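Local structure of NAD(P)H-FMN oxidoreductase (Bacillus subtilis, 5LVA) at residues 14-19 with 157-162; 29-34 with 168-173; 58-63 with 94-99. The protein probably transfers electrons from NAD(P)H through a bound flavin mononucleotide, as a flavin-dependent oxidoreductase. All blocks are in the same frame, centred on the assembly; numbering follows the deposited sequence.

The three contacts illustrate how one fold ties a ligand-binding end to more remote parts of a sheet. Interaction 1 lies at the FMN phosphate, whereas the side chain of Val170 in interaction 2 is about 14 Å from the flavin mononucleotide, although both contacts draw on helix 156-171. Interaction 3 lies away from the FMN site, its centre about 26 Å from that of interaction 1, on the opposite side of the chain's centre. Polar bridges still join them. Asn18 OD1 probably accepts a hydrogen bond from Gln63 NE2 (3.0 Å), which links interactions 1 and 3, and Arg59 NH2 probably gives one to Lys172 O (2.7 Å), connecting interactions 3 and 2, whose centres are about 13 Å apart.

Interaction 1 of 3, residues 14-19 with 157-162; sequences QSVVNR and SELAEG. With FMN (flavin mononucleotide), chain C.
Leu159 reaches from helix 156-171 over the two valines of the phosphate-binding turn, and each of its methyls meets a different one. Its CD1 lies 4.0 Å from Val17 CG1, while CD2 stands 4.1 Å from Val16 CG1. In both pairs the side chains cross obliquely. Leu159 has CG anti to the backbone N (chi1 175°), which carries the isobutyl fork off the helix toward the valines; Val17 likewise holds CG1 anti to its own N (chi1 179°), leaving CG2 to approach the ligand phosphate. The contact is small, burying 112 Å² in all, and Val16 forms its exposed margin.

Behind this apolar cover lies the phosphate loop of the flavodoxin-like fold, which follows strand 3-7 and leads into helix 17-23. Val16 N and Val17 N both donate to FMN O2P, the second bond the straighter, at 2.6 Å from Val17 N to O2P. FMN O3P receives Asn18 N, at 2.9 Å, together with Asn18 ND2 and the hydroxyl of Ser15, whose OG is 3.2 Å away. Ser15 OG also accepts the amide of Arg19, with 3.0 Å between Arg19 N and that oxygen, so one hydroxyl joins the phosphate to the first turn of the helix. With an alanine here this link is gone, which would probably leave the Arg19 amide without its side-chain acceptor and O3P with one donor fewer. The amides gathered at and just before the start of helix 17-23 probably help to stabilise the negative charge of the phosphate. Asn18 is itself positioned by Gln63, which engages OD1 while ND2 serves the ligand. His9 and Ser106 add further hydrogen bonds to FMN.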
loop_
_atom_site.group_PDB
_atom_site.type_symbol
_atom_site.label_atom_id
_atom_site.label_comp_id
_atom_site.label_asym_id
_atom_site.label_seq_id
_atom_site.Cartn_x
_atom_site.Cartn_y
_atom_site.Cartn_z
ATOM N N GLN A 14 -4.655 -3.490 17.043
ATOM C CA GLN A 14 -3.620 -2.895 17.881
ATOM C C GLN A 14 -2.969 -1.705 17.180
ATOM O O GLN A 14 -2.351 -0.864 17.819
ATOM C CB GLN A 14 -2.569 -3.945 18.251
ATOM C CG GLN A 14 -1.589 -3.508 19.321
ATOM C CD GLN A 14 -0.628 -4.612 19.713
ATOM O OE1 GLN A 14 -0.254 -5.441 18.887
ATOM N NE2 GLN A 14 -0.222 -4.631 20.978
ATOM N N SER A 15 -3.119 -1.653 15.861
ATOM C CA SER A 15 -2.598 -0.563 15.040
ATOM C C SER A 15 -3.107 0.774 15.525
ATOM O O SER A 15 -4.258 0.883 15.919
ATOM C CB SER A 15 -2.998 -0.758 13.567
ATOM O OG SER A 15 -2.756 0.404 12.785
ATOM N N VAL A 16 -2.262 1.793 15.488
ATOM C CA VAL A 16 -2.726 3.135 15.772
ATOM C C VAL A 16 -2.920 3.933 14.491
ATOM O O VAL A 16 -4.017 4.413 14.227
ATOM C CB VAL A 16 -1.761 3.881 16.719
ATOM C CG1 VAL A 16 -2.060 5.351 16.737
ATOM C CG2 VAL A 16 -1.877 3.322 18.112
ATOM N N VAL A 17 -1.858 4.057 13.695
ATOM C CA VAL A 17 -1.855 4.934 12.525
ATOM C C VAL A 17 -2.653 4.385 11.352
ATOM O O VAL A 17 -3.536 5.049 10.817
ATOM C CB VAL A 17 -0.428 5.204 12.032
ATOM C CG1 VAL A 17 -0.455 6.110 10.795
ATOM C CG2 VAL A 17 0.403 5.813 13.135
ATOM N N ASN A 18 -2.331 3.168 10.944
ATOM C CA ASN A 18 -2.995 2.560 9.807
ATOM C C ASN A 18 -4.465 2.339 10.054
ATOM O O ASN A 18 -5.279 2.464 9.141
ATOM C CB ASN A 18 -2.313 1.257 9.450
ATOM C CG ASN A 18 -1.084 1.480 8.607
ATOM O OD1 ASN A 18 -1.180 1.657 7.398
ATOM N ND2 ASN A 18 0.074 1.504 9.241
ATOM N N ARG A 19 -4.799 2.037 11.301
ATOM C CA ARG A 19 -6.188 1.913 11.724
ATOM C C ARG A 19 -6.952 3.221 11.481
ATOM O O ARG A 19 -8.037 3.229 10.902
ATOM C CB ARG A 19 -6.236 1.518 13.194
ATOM C CG ARG A 19 -7.615 1.333 13.758
ATOM C CD ARG A 19 -8.418 0.381 12.914
ATOM N NE ARG A 19 -9.467 -0.261 13.691
ATOM C CZ ARG A 19 -10.243 -1.238 13.233
ATOM N NH1 ARG A 19 -10.088 -1.676 11.986
ATOM N NH2 ARG A 19 -11.181 -1.770 14.018
ATOM N N SER A 157 -3.637 15.328 17.077
ATOM C CA SER A 157 -4.233 16.176 16.065
ATOM C C SER A 157 -3.523 15.984 14.756
ATOM O O SER A 157 -4.153 15.937 13.701
ATOM C CB SER A 157 -4.185 17.640 16.491
ATOM O OG SER A 157 -2.905 17.964 16.995
ATOM N N GLU A 158 -2.203 15.880 14.841
ATOM C CA GLU A 158 -1.355 15.608 13.690
ATOM C C GLU A 158 -1.801 14.335 12.990
ATOM O O GLU A 158 -1.898 14.286 11.767
ATOM C CB GLU A 158 0.097 15.491 14.125
ATOM C CG GLU A 158 0.700 16.786 14.633
ATOM C CD GLU A 158 0.419 17.067 16.099
ATOM O OE1 GLU A 158 -0.386 16.338 16.714
ATOM O OE2 GLU A 158 1.017 18.026 16.635
ATOM N N LEU A 159 -2.096 13.311 13.781
ATOM C CA LEU A 159 -2.549 12.046 13.235
ATOM C C LEU A 159 -3.878 12.209 12.528
ATOM O O LEU A 159 -4.147 11.556 11.524
ATOM C CB LEU A 159 -2.668 10.998 14.327
ATOM C CG LEU A 159 -3.263 9.677 13.837
ATOM C CD1 LEU A 159 -2.348 9.031 12.815
ATOM C CD2 LEU A 159 -3.569 8.721 14.995
ATOM N N ALA A 160 -4.710 13.094 13.044
ATOM C CA ALA A 160 -6.004 13.311 12.437
ATOM C C ALA A 160 -5.836 14.026 11.103
ATOM O O ALA A 160 -6.462 13.668 10.109
ATOM C CB ALA A 160 -6.900 14.100 13.368
ATOM N N GLU A 161 -4.983 15.040 11.084
ATOM C CA GLU A 161 -4.669 15.729 9.842
ATOM C C GLU A 161 -3.938 14.795 8.866
ATOM O O GLU A 161 -4.087 14.899 7.654
ATOM C CB GLU A 161 -3.843 16.979 10.122
ATOM C CG GLU A 161 -3.162 17.579 8.904
ATOM C CD GLU A 161 -4.099 18.334 7.971
ATOM O OE1 GLU A 161 -5.315 18.401 8.232
ATOM O OE2 GLU A 161 -3.600 18.877 6.964
ATOM N N GLY A 162 -3.161 13.864 9.399
ATOM C CA GLY A 162 -2.504 12.887 8.561
ATOM C C GLY A 162 -3.512 11.977 7.903
ATOM O O GLY A 162 -3.375 11.631 6.736
HETATM N N1 FMN C . 9.930 2.875 11.136
HETATM C C2 FMN C . 10.788 3.457 10.223
HETATM O O2 FMN C . 10.769 4.670 10.041
HETATM N N3 FMN C . 11.667 2.692 9.498
HETATM C C4 FMN C . 11.716 1.339 9.677
HETATM O O4 FMN C . 12.512 0.696 9.003
HETATM C C4A FMN C . 10.857 0.739 10.603
HETATM N N5 FMN C . 10.882 -0.618 10.800
HETATM C C5A FMN C . 10.040 -1.217 11.706
HETATM C C6 FMN C . 10.091 -2.592 11.877
HETATM C C7 FMN C . 9.252 -3.231 12.764
HETATM C C7M FMN C . 9.336 -4.725 12.921
HETATM C C8 FMN C . 8.348 -2.466 13.504
HETATM C C8M FMN C . 7.414 -3.114 14.481
HETATM C C9 FMN C . 8.303 -1.088 13.333
HETATM C C9A FMN C . 9.137 -0.455 12.428
HETATM N N10 FMN C . 9.105 0.922 12.248
HETATM C C10 FMN C . 9.962 1.512 11.331
HETATM C "C1'" FMN C . 8.107 1.766 12.990
HETATM C "C2'" FMN C . 6.822 1.644 12.132
HETATM O "O2'" FMN C . 7.037 2.115 10.806
HETATM C "C3'" FMN C . 5.537 2.227 12.743
HETATM O "O3'" FMN C . 5.287 1.446 13.886
HETATM C "C4'" FMN C . 4.361 2.138 11.751
HETATM O "O4'" FMN C . 4.725 2.796 10.578
HETATM C "C5'" FMN C . 3.012 2.752 12.105
HETATM O "O5'" FMN C . 2.340 1.928 13.018
HETATM P P FMN C . 0.786 1.504 13.032
HETATM O O1P FMN C . 0.866 0.058 13.356
HETATM O O2P FMN C . 0.092 2.305 14.081
HETATM O O3P FMN C . 0.023 1.622 11.761
#

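Interaction 2 of 3, residues 29-34 with 168-173; sequences PGITLR and EHVLKS
Two torsions in Ile31 extend its longer branch toward the end of helix 156-171: CG1 sits beside the backbone N and opposite the carbonyl carbon (chi1 -57°), and a further turn at chi2 (-68°) directs CD1 to Leu171. Leu171 has its CG in the corresponding place, beside its own N (chi1 -63°). Although its first bond does not aim at the strand, the end of the side chain swings nearer, and CD2 makes the touch. Leu171 CD2 comes within 3.5 Å of Ile31 CD1 and also grazes the methylene, 4.1 Å from Ile31 CG1. The two side chains cross at about a right angle, end against end rather than lying alongside each other. Val170, whose CB faces the strand, adds a looser approach, with 4.4 Å between its CG1 and Ile31 CD1.

In the flavodoxin-like fold, helices pack on both faces of a parallel sheet, and here the last turn of helix 156-171 meets one of the two edge strands, 31-35. Ile31 rests on Val3 and Val5 of strand 3-7 as well, so the same side chain touches both the neighbouring strand and the helix. The alternation of the strand sends Thr32 and Arg34 to the other face, where Arg34 touches helix 47-56 and forms salt bridges with Glu39 and Glu50. Just ahead of the strand, Gly30 has a positive phi that would jam a side chain against the preceding carbonyl, and its backbone is hydrogen-bonded to Val3. On the helix side, Lys172 is the first residue to leave helical angles, immediately after the leucine that supplies the touching methyl.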
loop_
_atom_site.group_PDB
_atom_site.type_symbol
_atom_site.label_atom_id
_atom_site.label_comp_id
_atom_site.label_asym_id
_atom_site.label_seq_id
_atom_site.Cartn_x
_atom_site.Cartn_y
_atom_site.Cartn_z
ATOM N N PRO A 29 -17.615 5.987 -1.321
ATOM C CA PRO A 29 -17.994 5.128 -2.439
ATOM C C PRO A 29 -16.790 4.917 -3.340
ATOM O O PRO A 29 -15.921 5.786 -3.420
ATOM C CB PRO A 29 -19.091 5.923 -3.146
ATOM C CG PRO A 29 -19.570 6.902 -2.133
ATOM C CD PRO A 29 -18.380 7.242 -1.303
ATOM N N GLY A 30 -16.731 3.763 -3.988
ATOM C CA GLY A 30 -15.616 3.445 -4.857
ATOM C C GLY A 30 -14.504 2.692 -4.154
ATOM O O GLY A 30 -13.751 1.968 -4.793
ATOM N N ILE A 31 -14.403 2.863 -2.840
ATOM C CA ILE A 31 -13.352 2.220 -2.075
ATOM C C ILE A 31 -13.737 0.823 -1.635
ATOM O O ILE A 31 -14.781 0.616 -1.037
ATOM C CB ILE A 31 -12.981 3.014 -0.813
ATOM C CG1 ILE A 31 -12.566 4.434 -1.156
ATOM C CG2 ILE A 31 -11.841 2.339 -0.103
ATOM C CD1 ILE A 31 -11.293 4.486 -1.898
ATOM N N THR A 32 -12.870 -0.129 -1.937
ATOM C CA THR A 32 -12.919 -1.462 -1.366
ATOM C C THR A 32 -11.739 -1.624 -0.414
ATOM O O THR A 32 -10.615 -1.808 -0.862
ATOM C CB THR A 32 -12.842 -2.526 -2.453
ATOM O OG1 THR A 32 -13.765 -2.206 -3.489
ATOM C CG2 THR A 32 -13.124 -3.895 -1.911
ATOM N N LEU A 33 -11.967 -1.537 0.888
ATOM C CA LEU A 33 -10.863 -1.716 1.821
ATOM C C LEU A 33 -10.828 -3.153 2.288
ATOM O O LEU A 33 -11.857 -3.768 2.477
ATOM C CB LEU A 33 -10.963 -0.757 3.006
ATOM C CG LEU A 33 -9.701 -0.757 3.876
ATOM C CD1 LEU A 33 -9.319 0.650 4.272
ATOM C CD2 LEU A 33 -9.883 -1.595 5.116
ATOM N N ARG A 34 -9.628 -3.693 2.424
ATOM C CA ARG A 34 -9.451 -5.062 2.862
ATOM C C ARG A 34 -8.317 -5.138 3.871
ATOM O O ARG A 34 -7.333 -4.420 3.773
ATOM C CB ARG A 34 -9.177 -5.985 1.681
ATOM C CG ARG A 34 -10.329 -6.125 0.728
ATOM C CD ARG A 34 -9.989 -7.062 -0.418
ATOM N NE ARG A 34 -9.795 -8.430 0.038
ATOM C CZ ARG A 34 -8.859 -9.249 -0.425
ATOM N NH1 ARG A 34 -8.022 -8.833 -1.358
ATOM N NH2 ARG A 34 -8.749 -10.478 0.052
ATOM N N GLU A 168 -7.412 12.121 1.063
ATOM C CA GLU A 168 -7.413 12.947 -0.121
ATOM C C GLU A 168 -6.459 12.387 -1.170
ATOM O O GLU A 168 -6.747 12.408 -2.363
ATOM C CB GLU A 168 -7.040 14.383 0.213
ATOM C CG GLU A 168 -6.941 15.238 -1.025
ATOM C CD GLU A 168 -6.640 16.684 -0.732
ATOM O OE1 GLU A 168 -6.918 17.133 0.403
ATOM O OE2 GLU A 168 -6.135 17.371 -1.647
ATOM N N HIS A 169 -5.327 11.871 -0.711
ATOM C CA HIS A 169 -4.298 11.380 -1.609
ATOM C C HIS A 169 -4.724 10.121 -2.339
ATOM O O HIS A 169 -4.487 9.972 -3.524
ATOM C CB HIS A 169 -3.012 11.108 -0.846
ATOM C CG HIS A 169 -1.812 11.004 -1.728
ATOM N ND1 HIS A 169 -1.399 9.817 -2.284
ATOM C CD2 HIS A 169 -0.950 11.950 -2.169
ATOM C CE1 HIS A 169 -0.322 10.028 -3.015
ATOM N NE2 HIS A 169 -0.031 11.314 -2.961
ATOM N N VAL A 170 -5.353 9.217 -1.609
ATOM C CA VAL A 170 -5.808 7.952 -2.157
ATOM C C VAL A 170 -6.919 8.158 -3.188
ATOM O O VAL A 170 -7.096 7.352 -4.087
ATOM C CB VAL A 170 -6.286 7.016 -1.014
ATOM C CG1 VAL A 170 -7.069 5.840 -1.549
ATOM C CG2 VAL A 170 -5.095 6.539 -0.208
ATOM N N LEU A 171 -7.645 9.261 -3.071
ATOM C CA LEU A 171 -8.788 9.525 -3.938
ATOM C C LEU A 171 -8.445 10.532 -5.022
ATOM O O LEU A 171 -9.203 10.731 -5.964
ATOM C CB LEU A 171 -9.967 10.027 -3.109
ATOM C CG LEU A 171 -10.531 9.046 -2.078
ATOM C CD1 LEU A 171 -11.550 9.735 -1.185
ATOM C CD2 LEU A 171 -11.163 7.874 -2.781
ATOM N N LYS A 172 -7.291 11.162 -4.875
ATOM C CA LYS A 172 -6.786 12.151 -5.822
ATOM C C LYS A 172 -6.595 11.579 -7.219
ATOM O O LYS A 172 -6.216 10.424 -7.384
ATOM C CB LYS A 172 -5.462 12.709 -5.306
ATOM C CG LYS A 172 -4.978 13.964 -5.965
ATOM C CD LYS A 172 -3.532 14.207 -5.590
ATOM C CE LYS A 172 -3.222 15.682 -5.493
ATOM N NZ LYS A 172 -2.210 16.060 -6.525
ATOM N N SER A 173 -6.863 12.391 -8.230
ATOM C CA SER A 173 -6.588 11.988 -9.601
ATOM C C SER A 173 -5.285 12.656 -10.055
ATOM O O SER A 173 -5.028 13.811 -9.732
ATOM C CB SER A 173 -7.751 12.353 -10.520
ATOM O OG SER A 173 -7.613 13.683 -10.980
#

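Interaction 3 of 3, residues 58-63 with 94-99; sequences DRIVFQ and TALRGK
This is a contact between the opening of a strand and the turn that leads into its neighbour: Asp58, just before strand 59-65, meets Lys99, just before strand 100-106. It is chiefly aliphatic chain against backbone. Lys99 CB lies 3.5 Å from Asp58 O, and CG of the same lysine is 4.0 Å from that oxygen. Beyond this point the lysine chain runs extended and then bends at chi4 (-71°), which brings NZ to the carbonyl oxygens of Glu55, in the last turn of helix 47-56, and His57, just past its end, both hydrogen-bond acceptors. The carboxylate of Asp58 is not its partner. Asp58 OD1 stays 5.2 Å from Lys99 NZ, and OD2 instead accepts the amide of Lys2.

Deeper in, a second, looser touch is purely apolar, with Ile60 CD1 at 4.5 Å from Leu96 CD2. Both side chains also rest on Cys54 of helix 47-56, so strand and loop share a contact with that helix. Two successive turns shape the loop: a type I turn from Thr94 to Arg97, then a type II turn from Leu96 to Lys99, with Gly98 at its third position, where a positive phi suits glycine. Together with helix 73-82, strands 59-65 and 100-106 form a beta-alpha-beta crossover of the parallel sheet, the building unit of the flavodoxin-like fold.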
loop_
_atom_site.group_PDB
_atom_site.type_symbol
_atom_site.label_atom_id
_atom_site.label_comp_id
_atom_site.label_asym_id
_atom_site.label_seq_id
_atom_site.Cartn_x
_atom_site.Cartn_y
_atom_site.Cartn_z
ATOM N N ASP A 58 -9.752 -0.002 -10.620
ATOM C CA ASP A 58 -8.950 0.810 -11.531
ATOM C C ASP A 58 -7.612 1.186 -10.916
ATOM O O ASP A 58 -6.644 1.432 -11.622
ATOM C CB ASP A 58 -9.710 2.082 -11.934
ATOM C CG ASP A 58 -11.104 1.793 -12.482
ATOM O OD1 ASP A 58 -11.221 1.032 -13.459
ATOM O OD2 ASP A 58 -12.087 2.333 -11.934
ATOM N N ARG A 59 -7.569 1.235 -9.592
ATOM C CA ARG A 59 -6.380 1.621 -8.863
ATOM C C ARG A 59 -6.164 0.678 -7.692
ATOM O O ARG A 59 -7.096 0.359 -6.982
ATOM C CB ARG A 59 -6.498 3.057 -8.365
ATOM C CG ARG A 59 -5.285 3.527 -7.586
ATOM C CD ARG A 59 -5.507 4.879 -6.960
ATOM N NE ARG A 59 -5.564 5.927 -7.962
ATOM C CZ ARG A 59 -5.576 7.225 -7.687
ATOM N NH1 ARG A 59 -5.541 7.638 -6.430
ATOM N NH2 ARG A 59 -5.626 8.111 -8.675
ATOM N N ILE A 60 -4.929 0.236 -7.491
ATOM C CA ILE A 60 -4.602 -0.637 -6.374
ATOM C C ILE A 60 -3.637 0.037 -5.405
ATOM O O ILE A 60 -2.571 0.502 -5.794
ATOM C CB ILE A 60 -3.997 -1.938 -6.862
ATOM C CG1 ILE A 60 -4.863 -2.492 -7.983
ATOM C CG2 ILE A 60 -3.895 -2.926 -5.717
ATOM C CD1 ILE A 60 -4.382 -3.763 -8.523
ATOM N N VAL A 61 -4.039 0.094 -4.139
ATOM C CA VAL A 61 -3.279 0.776 -3.104
ATOM C C VAL A 61 -2.755 -0.209 -2.085
ATOM O O VAL A 61 -3.525 -0.893 -1.438
ATOM C CB VAL A 61 -4.135 1.824 -2.387
ATOM C CG1 VAL A 61 -3.372 2.446 -1.254
ATOM C CG2 VAL A 61 -4.599 2.885 -3.367
ATOM N N PHE A 62 -1.442 -0.284 -1.947
ATOM C CA PHE A 62 -0.840 -1.138 -0.936
ATOM C C PHE A 62 -0.557 -0.316 0.311
ATOM O O PHE A 62 0.280 0.581 0.290
ATOM C CB PHE A 62 0.436 -1.787 -1.467
ATOM C CG PHE A 62 0.218 -2.643 -2.683
ATOM C CD1 PHE A 62 0.219 -2.087 -3.953
ATOM C CD2 PHE A 62 0.001 -4.001 -2.557
ATOM C CE1 PHE A 62 0.012 -2.875 -5.074
ATOM C CE2 PHE A 62 -0.214 -4.795 -3.668
ATOM C CZ PHE A 62 -0.199 -4.232 -4.929
ATOM N N GLN A 63 -1.286 -0.604 1.387
ATOM C CA GLN A 63 -1.154 0.137 2.630
ATOM C C GLN A 63 -0.490 -0.720 3.685
ATOM O O GLN A 63 -0.949 -1.813 3.970
ATOM C CB GLN A 63 -2.513 0.618 3.121
ATOM C CG GLN A 63 -2.443 1.488 4.356
ATOM C CD GLN A 63 -3.804 1.895 4.893
ATOM O OE1 GLN A 63 -4.784 1.980 4.164
ATOM N NE2 GLN A 63 -3.858 2.163 6.182
ATOM N N THR A 94 -1.450 -9.644 -19.091
ATOM C CA THR A 94 -1.722 -8.241 -19.331
ATOM C C THR A 94 -2.868 -7.666 -18.461
ATOM O O THR A 94 -3.304 -6.535 -18.659
ATOM C CB THR A 94 -2.008 -8.052 -20.835
ATOM O OG1 THR A 94 -1.729 -6.707 -21.229
ATOM C CG2 THR A 94 -3.447 -8.423 -21.183
ATOM N N ALA A 95 -3.296 -8.425 -17.453
ATOM C CA ALA A 95 -4.499 -8.094 -16.684
ATOM C C ALA A 95 -4.399 -6.786 -15.908
ATOM O O ALA A 95 -5.411 -6.144 -15.624
ATOM C CB ALA A 95 -4.835 -9.230 -15.723
ATOM N N LEU A 96 -3.182 -6.392 -15.567
ATOM C CA LEU A 96 -2.985 -5.205 -14.752
ATOM C C LEU A 96 -2.482 -4.030 -15.569
ATOM O O LEU A 96 -2.316 -2.932 -15.046
ATOM C CB LEU A 96 -2.002 -5.492 -13.623
ATOM C CG LEU A 96 -2.346 -6.685 -12.742
ATOM C CD1 LEU A 96 -1.241 -6.949 -11.753
ATOM C CD2 LEU A 96 -3.657 -6.428 -12.030
ATOM N N ARG A 97 -2.232 -4.251 -16.851
ATOM C CA ARG A 97 -1.641 -3.196 -17.647
ATOM C C ARG A 97 -2.612 -2.042 -17.755
ATOM O O ARG A 97 -3.750 -2.227 -18.152
ATOM C CB ARG A 97 -1.248 -3.707 -19.033
ATOM C CG ARG A 97 -0.021 -3.010 -19.601
ATOM C CD ARG A 97 0.331 -3.525 -20.976
ATOM N NE ARG A 97 -0.835 -3.562 -21.849
ATOM C CZ ARG A 97 -0.842 -4.110 -23.059
ATOM N NH1 ARG A 97 0.263 -4.668 -23.539
ATOM N NH2 ARG A 97 -1.951 -4.103 -23.789
ATOM N N GLY A 98 -2.169 -0.854 -17.366
ATOM C CA GLY A 98 -3.005 0.326 -17.465
ATOM C C GLY A 98 -3.554 0.821 -16.137
ATOM O O GLY A 98 -3.870 1.997 -16.000
ATOM N N LYS A 99 -3.667 -0.078 -15.162
ATOM C CA LYS A 99 -4.198 0.274 -13.846
ATOM C C LYS A 99 -3.196 1.107 -13.068
ATOM O O LYS A 99 -2.012 1.069 -13.351
ATOM C CB LYS A 99 -4.567 -0.987 -13.051
ATOM C CG LYS A 99 -5.671 -1.820 -13.682
ATOM C CD LYS A 99 -5.975 -3.078 -12.875
ATOM C CE LYS A 99 -7.056 -3.915 -13.527
ATOM N NZ LYS A 99 -8.403 -3.281 -13.443
#